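Local structure of actinorhodin polyketide putative beta-ketoacyl synthase 2 (Streptomyces coelicolor A3, 1TQY) at residues 224-229 with 331-336; 302-307 with 318-323; 89-94 with 156-161; 78-83 with 149-154. The protein serves as the chain length factor of the actinorhodin polyketide synthase, a ketosynthase-like partner subunit probably involved in setting the length of the polyketide chain. All coordinates share one frame; numbering follows the deposited sequence.

Contact 1 (224-229 with 331-336); sequences LPFDER and VTVPKT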
loop_
_atom_site.group_PDB
_atom_site.type_symbol
_atom_site.label_atom_id
_atom_site.label_comp_id
_atom_site.label_asym_id
_atom_site.label_seq_id
_atom_site.Cartn_x
_atom_site.Cartn_y
_atom_site.Cartn_z
ATOM N N LEU B 224 -13.440 24.412 -8.079
ATOM C CA LEU B 224 -14.810 24.703 -7.695
ATOM C C LEU B 224 -15.735 23.492 -7.671
ATOM O O LEU B 224 -16.627 23.364 -8.503
ATOM C CB LEU B 224 -15.356 25.768 -8.657
ATOM C CG LEU B 224 -14.501 27.039 -8.781
ATOM C CD1 LEU B 224 -15.046 27.931 -9.894
ATOM C CD2 LEU B 224 -14.500 27.779 -7.456
ATOM N N PRO B 225 -15.538 22.584 -6.707
ATOM C CA PRO B 225 -16.415 21.409 -6.654
ATOM C C PRO B 225 -17.888 21.768 -6.425
ATOM O O PRO B 225 -18.216 22.559 -5.542
ATOM C CB PRO B 225 -15.823 20.588 -5.503
ATOM C CG PRO B 225 -15.255 21.639 -4.594
ATOM C CD PRO B 225 -14.575 22.573 -5.592
ATOM N N PHE B 226 -18.757 21.185 -7.245
ATOM C CA PHE B 226 -20.203 21.399 -7.177
ATOM C C PHE B 226 -20.671 22.736 -7.762
ATOM O O PHE B 226 -21.862 23.042 -7.738
ATOM C CB PHE B 226 -20.716 21.245 -5.732
ATOM C CG PHE B 226 -20.500 19.865 -5.152
ATOM C CD1 PHE B 226 -19.752 19.690 -3.995
ATOM C CD2 PHE B 226 -21.008 18.737 -5.791
ATOM C CE1 PHE B 226 -19.521 18.413 -3.473
ATOM C CE2 PHE B 226 -20.784 17.457 -5.281
ATOM C CZ PHE B 226 -20.034 17.295 -4.127
ATOM N N ASP B 227 -19.741 23.527 -8.292
ATOM C CA ASP B 227 -20.098 24.805 -8.913
ATOM C C ASP B 227 -20.351 24.562 -10.397
ATOM O O ASP B 227 -19.698 23.709 -11.011
ATOM C CB ASP B 227 -18.957 25.810 -8.764
ATOM C CG ASP B 227 -19.343 27.199 -9.219
ATOM O OD1 ASP B 227 -19.612 28.068 -8.359
ATOM O OD2 ASP B 227 -19.388 27.425 -10.443
ATOM N N GLU B 228 -21.274 25.315 -10.989
ATOM C CA GLU B 228 -21.558 25.119 -12.409
ATOM C C GLU B 228 -20.339 25.399 -13.274
ATOM O O GLU B 228 -20.267 24.936 -14.407
ATOM C CB GLU B 228 -22.734 25.989 -12.852
ATOM C CG GLU B 228 -22.527 27.468 -12.684
ATOM C CD GLU B 228 -23.654 28.261 -13.318
ATOM O OE1 GLU B 228 -24.833 27.935 -13.044
ATOM O OE2 GLU B 228 -23.355 29.204 -14.085
ATOM N N ARG B 229 -19.373 26.143 -12.742
ATOM C CA ARG B 229 -18.158 26.438 -13.498
ATOM C C ARG B 229 -17.014 25.437 -13.215
ATOM O O ARG B 229 -15.885 25.647 -13.652
ATOM C CB ARG B 229 -17.671 27.867 -13.209
ATOM C CG ARG B 229 -18.616 28.990 -13.664
ATOM C CD ARG B 229 -18.856 28.978 -15.178
ATOM N NE ARG B 229 -19.751 30.055 -15.609
ATOM C CZ ARG B 229 -19.442 31.351 -15.584
ATOM N NH1 ARG B 229 -18.251 31.738 -15.148
ATOM N NH2 ARG B 229 -20.324 32.261 -15.994
ATOM N N VAL B 331 -23.685 20.062 3.352
ATOM C CA VAL B 331 -22.553 19.460 2.672
ATOM C C VAL B 331 -21.486 20.534 2.611
ATOM O O VAL B 331 -21.798 21.715 2.469
ATOM C CB VAL B 331 -22.892 19.028 1.227
ATOM C CG1 VAL B 331 -21.636 18.477 0.544
ATOM C CG2 VAL B 331 -23.985 17.972 1.237
ATOM N N THR B 332 -20.227 20.136 2.733
ATOM C CA THR B 332 -19.147 21.104 2.663
ATOM C C THR B 332 -17.889 20.498 2.057
ATOM O O THR B 332 -17.679 19.286 2.105
ATOM C CB THR B 332 -18.848 21.720 4.055
ATOM O OG1 THR B 332 -17.868 22.754 3.903
ATOM C CG2 THR B 332 -18.304 20.675 5.012
ATOM N N VAL B 333 -17.063 21.353 1.464
ATOM C CA VAL B 333 -15.833 20.914 0.826
ATOM C C VAL B 333 -14.705 21.892 1.157
ATOM O O VAL B 333 -14.325 22.724 0.333
ATOM C CB VAL B 333 -16.021 20.832 -0.714
ATOM C CG1 VAL B 333 -14.756 20.330 -1.385
ATOM C CG2 VAL B 333 -17.194 19.909 -1.036
ATOM N N PRO B 334 -14.155 21.808 2.379
ATOM C CA PRO B 334 -13.071 22.720 2.760
ATOM C C PRO B 334 -11.806 22.568 1.916
ATOM O O PRO B 334 -11.020 23.506 1.805
ATOM C CB PRO B 334 -12.842 22.382 4.232
ATOM C CG PRO B 334 -14.205 21.926 4.683
ATOM C CD PRO B 334 -14.614 21.029 3.542
ATOM N N LYS B 335 -11.607 21.399 1.311
ATOM C CA LYS B 335 -10.410 21.202 0.504
ATOM C C LYS B 335 -10.287 22.229 -0.621
ATOM O O LYS B 335 -9.267 22.281 -1.313
ATOM C CB LYS B 335 -10.340 19.777 -0.060
ATOM C CG LYS B 335 -11.496 19.363 -0.956
ATOM C CD LYS B 335 -11.217 17.999 -1.607
ATOM C CE LYS B 335 -11.125 16.874 -0.566
ATOM N NZ LYS B 335 -12.458 16.617 0.097
ATOM N N THR B 336 -11.319 23.043 -0.814
ATOM C CA THR B 336 -11.252 24.083 -1.831
ATOM C C THR B 336 -10.155 25.072 -1.426
ATOM O O THR B 336 -9.637 25.817 -2.260
ATOM C CB THR B 336 -12.593 24.844 -1.955
ATOM O OG1 THR B 336 -13.068 25.197 -0.647
ATOM C CG2 THR B 336 -13.641 23.983 -2.655
#
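Val333 meets the loop residues Pro225 and Phe226 with a different methyl for each, a compact example of how a branched side chain joins two neighbours. Its CB lies 4.0 Å from Pro225 CG, already close to the proline ring. One branch, CG1, stands anti to the backbone N (chi1 -178°) and comes to 3.5 Å from Pro225 CG. The other, CG2, lies anti to the carbonyl carbon and reaches the Phe226 ring at its edge, in the ring plane, 3.7 Å from CE1 with CD1 slightly farther off. Pro225 thus has Val333 on one flank; Thr336 presses on it too, its CG2 only 3.4 Å from Pro225 CD and equally near CG, tighter than usual carbon contact. Thr336 is steadied by its hydroxyl: OG1 donates to Val333 O at 2.9 Å, in the carbonyl plane, and is also bonded to Ala366 N. On the loop side, Pro225 and Phe226 are the middle residues of a type II turn, whose Asp227 N bonds back to Leu224 O. An Asx turn follows, in which Asp227 OD2 accepts from Arg229 N. Everything that touches is buried. The turn is set against the end of strand 330-332, while Phe226 also packs on Glu316 and Ala317 of helix 310-324 and on Leu379 of strand 378-379.

Contact 2 (302-307 with 318-323); sequences VFADGA and RAIGRV
Ile320 reaches from helix 310-324 to Val302 and Ala304, joining the first strand and the helix of the beta-alpha-beta unit formed by strand 301-303, helix 310-324 and strand 330-332. The unit belongs to the thiolase-like fold, and the contact illustrates how one long aliphatic side chain can connect a helix to a strand. The closest CA atoms, those of Val302 and Ile320, are 8.3 Å apart. Ile320 covers this distance because CG1 is anti to the carbonyl carbon (chi1 -62°) and CD1 then continues the chain in an extended form (chi2 175°), carrying the methyl away from the helix. Val302 answers with CG1, placed anti to its backbone N, and the two side chains approach tip to tip. Alternation along the chain sorts the neighbours: Val302 and Ala304 both point to helix 310-324, whereas Phe303 turns away and packs on Thr352, Ala353 and Ser356 of helix 345-359. One turn before Ile320, Glu316 adds a polar link, its carboxylate accepting from the backbone N of Asp305 and of Gly306. Farther round the helix, Ala319 touches Leu281, and Val323 touches Ile285, both of helix 281-292. No hydrogen bond crosses between 302-307 and 318-323; the join rests on the Ile320 CD1 methyl, 4.0 Å from Val302 CG1 and 4.1 Å from Ala304 CB.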
loop_
_atom_site.group_PDB
_atom_site.type_symbol
_atom_site.label_atom_id
_atom_site.label_comp_id
_atom_site.label_asym_id
_atom_site.label_seq_id
_atom_site.Cartn_x
_atom_site.Cartn_y
_atom_site.Cartn_z
ATOM N N VAL B 302 -21.895 16.422 5.999
ATOM C CA VAL B 302 -21.167 15.564 5.087
ATOM C C VAL B 302 -19.997 16.287 4.429
ATOM O O VAL B 302 -20.185 17.285 3.719
ATOM C CB VAL B 302 -22.095 15.038 3.982
ATOM C CG1 VAL B 302 -21.314 14.195 3.001
ATOM C CG2 VAL B 302 -23.233 14.247 4.603
ATOM N N PHE B 303 -18.789 15.808 4.704
ATOM C CA PHE B 303 -17.592 16.366 4.091
ATOM C C PHE B 303 -17.401 15.569 2.817
ATOM O O PHE B 303 -16.830 14.484 2.829
ATOM C CB PHE B 303 -16.384 16.202 5.009
ATOM C CG PHE B 303 -16.301 17.251 6.061
ATOM C CD1 PHE B 303 -17.224 17.281 7.095
ATOM C CD2 PHE B 303 -15.328 18.243 5.991
ATOM C CE1 PHE B 303 -17.186 18.294 8.047
ATOM C CE2 PHE B 303 -15.282 19.262 6.938
ATOM C CZ PHE B 303 -16.212 19.290 7.969
ATOM N N ALA B 304 -17.906 16.123 1.722
ATOM C CA ALA B 304 -17.865 15.491 0.407
ATOM C C ALA B 304 -16.478 15.379 -0.211
ATOM O O ALA B 304 -15.588 16.180 0.080
ATOM C CB ALA B 304 -18.788 16.258 -0.539
ATOM N N ASP B 305 -16.307 14.387 -1.077
ATOM C CA ASP B 305 -15.034 14.190 -1.744
ATOM C C ASP B 305 -14.692 15.460 -2.543
ATOM O O ASP B 305 -13.534 15.881 -2.585
ATOM C CB ASP B 305 -15.117 12.953 -2.654
ATOM C CG ASP B 305 -13.872 12.757 -3.506
ATOM O OD1 ASP B 305 -12.779 12.498 -2.949
ATOM O OD2 ASP B 305 -14.005 12.857 -4.738
ATOM N N GLY B 306 -15.700 16.081 -3.155
ATOM C CA GLY B 306 -15.477 17.308 -3.908
ATOM C C GLY B 306 -14.510 17.172 -5.062
ATOM O O GLY B 306 -13.451 17.809 -5.083
ATOM N N ALA B 307 -14.881 16.355 -6.041
ATOM C CA ALA B 307 -14.028 16.108 -7.204
ATOM C C ALA B 307 -13.668 17.338 -8.035
ATOM O O ALA B 307 -12.571 17.410 -8.592
ATOM C CB ALA B 307 -14.678 15.059 -8.096
ATOM N N ARG B 318 -25.435 12.923 -6.244
ATOM C CA ARG B 318 -26.505 11.960 -6.420
ATOM C C ARG B 318 -26.442 10.886 -5.322
ATOM O O ARG B 318 -27.472 10.509 -4.763
ATOM C CB ARG B 318 -26.399 11.362 -7.826
ATOM C CG ARG B 318 -27.632 10.659 -8.346
ATOM C CD ARG B 318 -27.663 10.715 -9.875
ATOM N NE ARG B 318 -26.436 10.212 -10.486
ATOM C CZ ARG B 318 -25.710 10.871 -11.389
ATOM N NH1 ARG B 318 -26.076 12.076 -11.798
ATOM N NH2 ARG B 318 -24.610 10.322 -11.891
ATOM N N ALA B 319 -25.243 10.415 -4.977
ATOM C CA ALA B 319 -25.138 9.404 -3.932
ATOM C C ALA B 319 -25.539 10.001 -2.591
ATOM O O ALA B 319 -26.268 9.377 -1.814
ATOM C CB ALA B 319 -23.716 8.836 -3.858
ATOM N N ILE B 320 -25.069 11.210 -2.307
ATOM C CA ILE B 320 -25.423 11.867 -1.046
ATOM C C ILE B 320 -26.947 12.058 -0.976
ATOM O O ILE B 320 -27.569 11.780 0.051
ATOM C CB ILE B 320 -24.708 13.237 -0.909
ATOM C CG1 ILE B 320 -23.191 13.020 -0.880
ATOM C CG2 ILE B 320 -25.150 13.939 0.376
ATOM C CD1 ILE B 320 -22.373 14.293 -0.874
ATOM N N GLY B 321 -27.547 12.513 -2.077
ATOM C CA GLY B 321 -28.988 12.723 -2.103
ATOM C C GLY B 321 -29.784 11.457 -1.834
ATOM O O GLY B 321 -30.797 11.479 -1.129
ATOM N N ARG B 322 -29.324 10.347 -2.399
ATOM C CA ARG B 322 -29.997 9.072 -2.211
ATOM C C ARG B 322 -29.951 8.585 -0.767
ATOM O O ARG B 322 -30.855 7.884 -0.313
ATOM C CB ARG B 322 -29.396 8.022 -3.154
ATOM C CG ARG B 322 -29.680 8.346 -4.606
ATOM C CD ARG B 322 -28.982 7.425 -5.600
ATOM N NE ARG B 322 -29.403 7.754 -6.964
ATOM C CZ ARG B 322 -28.891 7.223 -8.068
ATOM N NH1 ARG B 322 -27.924 6.319 -7.981
ATOM N NH2 ARG B 322 -29.335 7.616 -9.257
ATOM N N VAL B 323 -28.919 8.967 -0.029
ATOM C CA VAL B 323 -28.832 8.529 1.360
ATOM C C VAL B 323 -29.532 9.483 2.334
ATOM O O VAL B 323 -30.295 9.045 3.197
ATOM C CB VAL B 323 -27.358 8.347 1.802
ATOM C CG1 VAL B 323 -27.288 7.951 3.280
ATOM C CG2 VAL B 323 -26.697 7.289 0.942
#

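Contact 3 (89-94 with 156-161); sequences WALQDA and HGMRGP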
loop_
_atom_site.group_PDB
_atom_site.type_symbol
_atom_site.label_atom_id
_atom_site.label_comp_id
_atom_site.label_asym_id
_atom_site.label_seq_id
_atom_site.Cartn_x
_atom_site.Cartn_y
_atom_site.Cartn_z
ATOM N N TRP B 89 4.212 16.271 15.440
ATOM C CA TRP B 89 3.219 17.202 15.994
ATOM C C TRP B 89 1.974 16.491 16.519
ATOM O O TRP B 89 1.393 16.898 17.530
ATOM C CB TRP B 89 2.788 18.240 14.936
ATOM C CG TRP B 89 3.830 19.276 14.645
ATOM C CD1 TRP B 89 4.930 19.564 15.403
ATOM C CD2 TRP B 89 3.862 20.183 13.529
ATOM N NE1 TRP B 89 5.646 20.589 14.829
ATOM C CE2 TRP B 89 5.016 20.988 13.680
ATOM C CE3 TRP B 89 3.031 20.391 12.420
ATOM C CZ2 TRP B 89 5.360 21.990 12.761
ATOM C CZ3 TRP B 89 3.372 21.389 11.501
ATOM C CH2 TRP B 89 4.529 22.177 11.681
ATOM N N ALA B 90 1.566 15.429 15.830
ATOM C CA ALA B 90 0.386 14.669 16.233
ATOM C C ALA B 90 0.632 13.941 17.561
ATOM O O ALA B 90 -0.234 13.926 18.438
ATOM C CB ALA B 90 0.016 13.667 15.141
ATOM N N LEU B 91 1.816 13.344 17.698
ATOM C CA LEU B 91 2.176 12.631 18.918
ATOM C C LEU B 91 2.264 13.560 20.125
ATOM O O LEU B 91 1.880 13.179 21.235
ATOM C CB LEU B 91 3.501 11.885 18.747
ATOM C CG LEU B 91 3.442 10.554 17.980
ATOM C CD1 LEU B 91 4.855 10.016 17.750
ATOM C CD2 LEU B 91 2.616 9.549 18.786
ATOM N N GLN B 92 2.766 14.776 19.943
ATOM C CA GLN B 92 2.828 15.664 21.095
ATOM C C GLN B 92 1.502 16.378 21.341
ATOM O O GLN B 92 1.244 16.846 22.448
ATOM C CB GLN B 92 3.983 16.662 20.966
ATOM C CG GLN B 92 3.935 17.570 19.786
ATOM C CD GLN B 92 5.242 18.342 19.609
ATOM O OE1 GLN B 92 5.270 19.579 19.675
ATOM N NE2 GLN B 92 6.332 17.613 19.384
ATOM N N ASP B 93 0.649 16.441 20.320
ATOM C CA ASP B 93 -0.662 17.073 20.469
ATOM C C ASP B 93 -1.481 16.164 21.389
ATOM O O ASP B 93 -2.308 16.622 22.185
ATOM C CB ASP B 93 -1.363 17.181 19.110
ATOM C CG ASP B 93 -2.752 17.798 19.207
ATOM O OD1 ASP B 93 -3.629 17.387 18.416
ATOM O OD2 ASP B 93 -2.979 18.695 20.052
ATOM N N ALA B 94 -1.227 14.867 21.270
ATOM C CA ALA B 94 -1.909 13.863 22.069
ATOM C C ALA B 94 -1.186 13.627 23.387
ATOM O O ALA B 94 -1.611 12.802 24.198
ATOM C CB ALA B 94 -1.989 12.551 21.295
ATOM N N HIS B 156 10.091 6.922 15.923
ATOM C CA HIS B 156 9.435 6.903 17.220
ATOM C C HIS B 156 9.539 5.569 17.943
ATOM O O HIS B 156 8.997 5.400 19.033
ATOM C CB HIS B 156 7.981 7.341 17.047
ATOM C CG HIS B 156 7.852 8.695 16.425
ATOM N ND1 HIS B 156 8.137 9.858 17.110
ATOM C CD2 HIS B 156 7.567 9.069 15.155
ATOM C CE1 HIS B 156 8.037 10.889 16.288
ATOM N NE2 HIS B 156 7.692 10.438 15.095
ATOM N N GLY B 157 10.266 4.634 17.341
ATOM C CA GLY B 157 10.440 3.330 17.950
ATOM C C GLY B 157 9.142 2.562 18.079
ATOM O O GLY B 157 8.885 1.904 19.093
ATOM N N MET B 158 8.314 2.643 17.042
ATOM C CA MET B 158 7.034 1.939 17.035
ATOM C C MET B 158 7.239 0.606 16.328
ATOM O O MET B 158 7.656 0.585 15.179
ATOM C CB MET B 158 5.980 2.796 16.332
ATOM C CG MET B 158 5.740 4.094 17.067
ATOM S SD MET B 158 4.407 5.100 16.412
ATOM C CE MET B 158 4.547 6.543 17.518
ATOM N N ARG B 159 6.955 -0.497 17.018
ATOM C CA ARG B 159 7.181 -1.822 16.448
ATOM C C ARG B 159 5.961 -2.704 16.232
ATOM O O ARG B 159 6.091 -3.837 15.770
ATOM C CB ARG B 159 8.195 -2.575 17.311
ATOM C CG ARG B 159 9.503 -1.820 17.470
ATOM C CD ARG B 159 10.650 -2.726 17.860
ATOM N NE ARG B 159 11.910 -2.002 17.730
ATOM C CZ ARG B 159 12.331 -1.081 18.590
ATOM N NH1 ARG B 159 11.599 -0.784 19.655
ATOM N NH2 ARG B 159 13.461 -0.435 18.357
ATOM N N GLY B 160 4.783 -2.187 16.567
ATOM C CA GLY B 160 3.560 -2.948 16.387
ATOM C C GLY B 160 3.203 -3.142 14.922
ATOM O O GLY B 160 3.957 -2.726 14.034
ATOM N N PRO B 161 2.043 -3.764 14.638
ATOM C CA PRO B 161 1.561 -4.027 13.274
ATOM C C PRO B 161 1.436 -2.706 12.520
ATOM O O PRO B 161 0.767 -1.787 12.986
ATOM C CB PRO B 161 0.187 -4.658 13.494
ATOM C CG PRO B 161 0.204 -5.114 14.906
ATOM C CD PRO B 161 1.009 -4.093 15.631
#
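Leu91 of helix 78-93 makes a CH-pi contact with His156 and an apolar one with Met158, where helix 147-156 gives way to the loop leading to strand 163-166. A single methyl does most of the work. Leu91 CD1 sits over one face of the imidazole, 3.5 Å from the ring centroid and 16° off the ring normal, displaced toward the rim; its nearest ring atom is His156 ND1 at 3.3 Å. From another direction comes Met158, whose chain is extended beyond CG (chi2 -174°, chi3 -177°), so that its terminal methyl CE meets the leucine tip to tip. CE is 3.5 Å from Leu91 CD1, a tight carbon pair, and 3.8 Å from Leu91 CD2. Between the two contacting residues, Gly157 takes a positive phi as the chain leaves the helix. Pro98 touches both Leu91 and His156, and Val191 of strand 189-196 touches both Leu91 and Met158. Arg159, which follows Met158 in the chain, is hydrogen-bonded through NE to the backbone of the neighbouring protein chain. Since no hydrogen bond crosses from 89-94 to 156-161, the fit depends on dispersion and on the weak attraction between methyl hydrogens and a pi face, interactions governed by close shape matching.

Contact 4 (78-83 with 149-154); sequences PSTRLA and TGQISI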
loop_
_atom_site.group_PDB
_atom_site.type_symbol
_atom_site.label_atom_id
_atom_site.label_comp_id
_atom_site.label_asym_id
_atom_site.label_seq_id
_atom_site.Cartn_x
_atom_site.Cartn_y
_atom_site.Cartn_z
ATOM N N PRO B 78 10.450 15.409 -0.220
ATOM C CA PRO B 78 9.652 16.452 0.428
ATOM C C PRO B 78 8.429 15.874 1.137
ATOM O O PRO B 78 8.098 16.282 2.259
ATOM C CB PRO B 78 9.257 17.356 -0.728
ATOM C CG PRO B 78 10.460 17.306 -1.590
ATOM C CD PRO B 78 10.862 15.830 -1.568
ATOM N N SER B 79 7.757 14.933 0.487
ATOM C CA SER B 79 6.567 14.315 1.086
ATOM C C SER B 79 6.876 13.667 2.442
ATOM O O SER B 79 6.118 13.823 3.396
ATOM C CB SER B 79 5.976 13.251 0.152
ATOM O OG SER B 79 6.888 12.186 -0.030
ATOM N N THR B 80 7.985 12.940 2.528
ATOM C CA THR B 80 8.326 12.273 3.781
ATOM C C THR B 80 8.662 13.239 4.923
ATOM O O THR B 80 8.324 13.000 6.092
ATOM C CB THR B 80 9.478 11.287 3.564
ATOM O OG1 THR B 80 9.081 10.317 2.587
ATOM C CG2 THR B 80 9.830 10.575 4.870
ATOM N N ARG B 81 9.313 14.345 4.583
ATOM C CA ARG B 81 9.676 15.334 5.593
ATOM C C ARG B 81 8.426 15.958 6.189
ATOM O O ARG B 81 8.353 16.232 7.393
ATOM C CB ARG B 81 10.563 16.413 4.979
ATOM C CG ARG B 81 11.852 15.851 4.433
ATOM C CD ARG B 81 12.588 16.922 3.692
ATOM N NE ARG B 81 13.881 16.490 3.170
ATOM C CZ ARG B 81 14.690 17.298 2.494
ATOM N NH1 ARG B 81 14.323 18.559 2.272
ATOM N NH2 ARG B 81 15.853 16.854 2.046
ATOM N N LEU B 82 7.435 16.181 5.335
ATOM C CA LEU B 82 6.172 16.744 5.778
ATOM C C LEU B 82 5.450 15.739 6.681
ATOM O O LEU B 82 4.908 16.111 7.720
ATOM C CB LEU B 82 5.312 17.102 4.562
ATOM C CG LEU B 82 5.849 18.303 3.782
ATOM C CD1 LEU B 82 5.314 18.306 2.361
ATOM C CD2 LEU B 82 5.481 19.568 4.507
ATOM N N ALA B 83 5.471 14.467 6.291
ATOM C CA ALA B 83 4.831 13.404 7.058
ATOM C C ALA B 83 5.479 13.230 8.430
ATOM O O ALA B 83 4.788 12.998 9.416
ATOM C CB ALA B 83 4.900 12.088 6.280
ATOM N N THR B 149 5.730 5.070 6.308
ATOM C CA THR B 149 5.386 4.231 7.448
ATOM C C THR B 149 6.692 3.815 8.133
ATOM O O THR B 149 6.841 3.955 9.349
ATOM C CB THR B 149 4.583 2.985 7.016
ATOM O OG1 THR B 149 3.255 3.382 6.647
ATOM C CG2 THR B 149 4.494 1.985 8.151
ATOM N N GLY B 150 7.642 3.341 7.337
ATOM C CA GLY B 150 8.924 2.931 7.875
ATOM C C GLY B 150 9.706 4.036 8.570
ATOM O O GLY B 150 10.353 3.785 9.587
ATOM N N GLN B 151 9.666 5.253 8.033
ATOM C CA GLN B 151 10.395 6.364 8.641
ATOM C C GLN B 151 9.723 6.819 9.927
ATOM O O GLN B 151 10.394 7.147 10.905
ATOM C CB GLN B 151 10.514 7.550 7.671
ATOM C CG GLN B 151 11.443 7.324 6.474
ATOM C CD GLN B 151 12.931 7.322 6.839
ATOM O OE1 GLN B 151 13.793 7.361 5.957
ATOM N NE2 GLN B 151 13.233 7.275 8.133
ATOM N N ILE B 152 8.393 6.852 9.938
ATOM C CA ILE B 152 7.690 7.257 11.151
ATOM C C ILE B 152 7.962 6.194 12.230
ATOM O O ILE B 152 8.247 6.522 13.388
ATOM C CB ILE B 152 6.175 7.411 10.876
ATOM C CG1 ILE B 152 5.953 8.648 9.985
ATOM C CG2 ILE B 152 5.411 7.543 12.171
ATOM C CD1 ILE B 152 4.522 8.842 9.515
ATOM N N SER B 153 7.908 4.928 11.827
ATOM C CA SER B 153 8.152 3.792 12.725
ATOM C C SER B 153 9.513 3.885 13.423
ATOM O O SER B 153 9.611 3.799 14.648
ATOM C CB SER B 153 8.074 2.486 11.925
ATOM O OG SER B 153 8.748 1.427 12.586
ATOM N N ILE B 154 10.558 4.047 12.619
ATOM C CA ILE B 154 11.927 4.146 13.112
ATOM C C ILE B 154 12.159 5.358 14.006
ATOM O O ILE B 154 12.823 5.261 15.040
ATOM C CB ILE B 154 12.915 4.225 11.932
ATOM C CG1 ILE B 154 12.856 2.928 11.133
ATOM C CG2 ILE B 154 14.335 4.478 12.436
ATOM C CD1 ILE B 154 13.689 2.959 9.896
#
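Thr80 and Gln151 face each other where helix 78-93 passes helix 147-156, their CA atoms 7.9 Å apart. Ala83 and Ile152 form a second close pair with the same CA separation. These pairs follow in the same order along both helices, but they are three residues apart on the first and adjacent on the second, as expected where two helices are inclined to each other. At the first pair the side chains cross at about a right angle. Thr80 presents its methyl: chi1 of -59° sets OG1 beside the backbone N and leaves CG2 anti to that N, and CG2 rests 4.0 Å from Gln151 CG and 4.2 Å from Gln151 CB. The glutamine chain then bends at chi2 (-73°), and its amide end finds another partner, OE1 being hydrogen-bonded to Gln75 NE2. Thr80 OG1 pairs with Asn148 OD1, a polar link between the same two helices just beside the segments. At the second pair, Ile152 sends CD1 to within 4.2 Å of Ala83 O, while it also packs on Leu84 and Ala87. The other protein chain also covers helix 147-156, its apolar side chains packing on Gln151, Ser153 and Ile154. Within the two segments, then, the interface is a division of labour: methyl and methylene groups meet each other and, at Ala83, a carbonyl oxygen, with no hydrogen bond across, and Thr80 OG1 and Gln151 OE1 find their hydrogen-bond partners, Asn148 and Gln75, outside the segments.

The four contacts form two groups on opposite sides of the chain's centre. Contacts 3 and 4, centres 12 Å apart, share helix 78-93, interleave along the sequence, and are tied by a hydrogen bond from Ser153 OG to Met158 O. Contacts 1 and 2 follow later, contact 2 nested within the loop that contact 1 closes; their centres are 11 Å apart, and the neighbouring parallel strands 301-303 and 330-332 join them. Contact centres in different groups are 30 to 34 Å apart. Contacts 3 and 4 lie in the N-terminal ketosynthase region, contact 2 in the C-terminal one, and contact 1 joins the two; the partner subunit touches the earlier pair but not the later.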